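Local coordinates for adenylate kinase (Schistosoma mansoni, PDB 3UMF), which probably catalyses the reversible transfer of a phosphoryl group between adenine nucleotides, converting ATP and AMP into two molecules of ADP, at residues G43-K48 against D201-K206. Sequence-based numbering, arbitrary orientation.
Sequences GTQCEK and DAIFDK
Lys48 lies across one face of the Phe204 ring and shows how a single lysine can serve both the apolar and the charged part of a helix pair. Lys48 CB makes a CH-pi contact, 4.0 Å from the centroid of the Phe204 ring. Bends at chi2 and chi3 then fold the chain back, bringing Lys48 CE to 3.7 Å from Phe204 CG and NZ into an off-centre cation-pi position. That ammonium also forms a long salt bridge, Lys48 NZ to Asp201 OD1 3.5 Å. Gln45 OE1 lies at the ring edge, near its plane, 3.6 Å from Phe204 CD1. The same Gln45 OE1 comes to 3.3 Å from Phe204 CA, a non-bonded contact. The amide plane is turned 41° from the ring, and Gln45 CD rests 3.5 Å from Ile203 CG2. What fixes this amide is its other end, since NE2 donates to the backbone O of Val200. Phe204 CG stands anti to the backbone N (chi1 -174°), which carries the ring toward helix 42-53, where Leu49 and Lys52 also touch it. On the sheet side, Gln45 and Ile203 both touch Phe139 of strand 135-140. The contact thus joins helix 42-53, which follows the P-loop after strand 30-35, to the C-terminal helix 200-212. The axes of 43-48 and 201-206 pass 10.4 Å apart at their closest and cross at -54°. Their junction grades from buried amide and aliphatic packing to a more exposed ion pair, whose electrostatic contribution is probably modest.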
loop_
_atom_site.group_PDB
_atom_site.type_symbol
_atom_site.label_atom_id
_atom_site.label_comp_id
_atom_site.label_asym_id
_atom_site.label_seq_id
_atom_site.Cartn_x
_atom_site.Cartn_y
_atom_site.Cartn_z
ATOM N N GLY A 43 -3.942 2.627 7.726
ATOM C CA GLY A 43 -4.597 3.825 7.234
ATOM C C GLY A 43 -4.233 5.042 8.060
ATOM O O GLY A 43 -3.873 6.087 7.515
ATOM N N THR A 44 -4.324 4.904 9.379
ATOM C CA THR A 44 -3.991 5.987 10.292
ATOM C C THR A 44 -2.523 6.387 10.151
ATOM O O THR A 44 -2.198 7.570 10.076
ATOM C CB THR A 44 -4.287 5.590 11.755
ATOM O OG1 THR A 44 -5.684 5.305 11.900
ATOM C CG2 THR A 44 -3.902 6.710 12.706
ATOM N N GLN A 45 -1.644 5.394 10.093
ATOM C CA GLN A 45 -0.209 5.644 9.985
ATOM C C GLN A 45 0.158 6.386 8.698
ATOM O O GLN A 45 0.979 7.302 8.724
ATOM C CB GLN A 45 0.568 4.329 10.105
ATOM C CG GLN A 45 0.382 3.634 11.452
ATOM C CD GLN A 45 0.870 4.480 12.612
ATOM O OE1 GLN A 45 1.871 5.186 12.498
ATOM N NE2 GLN A 45 0.162 4.414 13.737
ATOM N N CYS A 46 -0.461 6.004 7.582
ATOM C CA CYS A 46 -0.224 6.683 6.308
ATOM C C CYS A 46 -0.646 8.151 6.351
ATOM O O CYS A 46 0.036 9.013 5.796
ATOM C CB CYS A 46 -0.946 5.970 5.160
ATOM S SG CYS A 46 -0.189 4.414 4.631
ATOM N N GLU A 47 -1.770 8.430 7.002
ATOM C CA GLU A 47 -2.251 9.802 7.142
ATOM C C GLU A 47 -1.258 10.640 7.928
ATOM O O GLU A 47 -0.970 11.780 7.568
ATOM C CB GLU A 47 -3.607 9.825 7.853
ATOM C CG GLU A 47 -4.756 9.283 7.031
ATOM C CD GLU A 47 -6.036 9.175 7.836
ATOM O OE1 GLU A 47 -6.032 9.583 9.019
ATOM O OE2 GLU A 47 -7.045 8.677 7.293
ATOM N N LYS A 48 -0.737 10.064 9.005
ATOM C CA LYS A 48 0.190 10.775 9.875
ATOM C C LYS A 48 1.533 11.006 9.189
ATOM O O LYS A 48 2.159 12.045 9.383
ATOM C CB LYS A 48 0.357 10.026 11.201
ATOM C CG LYS A 48 -0.971 9.725 11.884
ATOM C CD LYS A 48 -0.929 10.021 13.367
ATOM C CE LYS A 48 0.079 9.149 14.080
ATOM N NZ LYS A 48 0.293 9.626 15.471
ATOM N N ASP A 201 0.642 6.114 18.607
ATOM C CA ASP A 201 1.823 6.953 18.805
ATOM C C ASP A 201 3.128 6.153 18.846
ATOM O O ASP A 201 4.143 6.587 18.304
ATOM C CB ASP A 201 1.684 7.779 20.089
ATOM C CG ASP A 201 0.581 8.820 20.000
ATOM O OD1 ASP A 201 0.430 9.444 18.928
ATOM O OD2 ASP A 201 -0.134 9.017 21.006
ATOM N N ALA A 202 3.102 4.995 19.503
ATOM C CA ALA A 202 4.287 4.147 19.599
ATOM C C ALA A 202 4.664 3.579 18.235
ATOM O O ALA A 202 5.845 3.479 17.892
ATOM C CB ALA A 202 4.060 3.021 20.600
ATOM N N ILE A 203 3.651 3.206 17.461
ATOM C CA ILE A 203 3.866 2.708 16.108
ATOM C C ILE A 203 4.452 3.802 15.217
ATOM O O ILE A 203 5.391 3.559 14.460
ATOM C CB ILE A 203 2.546 2.189 15.491
ATOM C CG1 ILE A 203 2.073 0.929 16.224
ATOM C CG2 ILE A 203 2.721 1.887 14.013
ATOM C CD1 ILE A 203 0.624 0.579 15.941
ATOM N N PHE A 204 3.908 5.011 15.324
ATOM C CA PHE A 204 4.346 6.122 14.484
ATOM C C PHE A 204 5.794 6.502 14.776
ATOM O O PHE A 204 6.574 6.749 13.857
ATOM C CB PHE A 204 3.427 7.332 14.673
ATOM C CG PHE A 204 3.729 8.476 13.740
ATOM C CD1 PHE A 204 3.595 8.326 12.371
ATOM C CD2 PHE A 204 4.135 9.705 14.236
ATOM C CE1 PHE A 204 3.868 9.375 11.508
ATOM C CE2 PHE A 204 4.409 10.761 13.377
ATOM C CZ PHE A 204 4.274 10.593 12.013
ATOM N N ASP A 205 6.148 6.547 16.057
ATOM C CA ASP A 205 7.520 6.849 16.460
ATOM C C ASP A 205 8.505 5.803 15.931
ATOM O O ASP A 205 9.589 6.145 15.454
ATOM C CB ASP A 205 7.631 6.953 17.984
ATOM C CG ASP A 205 6.944 8.195 18.543
ATOM O OD1 ASP A 205 6.741 9.168 17.784
ATOM O OD2 ASP A 205 6.621 8.202 19.749
ATOM N N LYS A 206 8.126 4.529 16.014
ATOM C CA LYS A 206 8.976 3.445 15.518
ATOM C C LYS A 206 9.155 3.511 14.000
ATOM O O LYS A 206 10.262 3.323 13.494
ATOM C CB LYS A 206 8.416 2.081 15.931
ATOM C CG LYS A 206 9.279 0.894 15.514
ATOM C CD LYS A 206 10.688 0.995 16.083
ATOM C CE LYS A 206 11.475 -0.292 15.847
ATOM N NZ LYS A 206 12.897 -0.172 16.273
#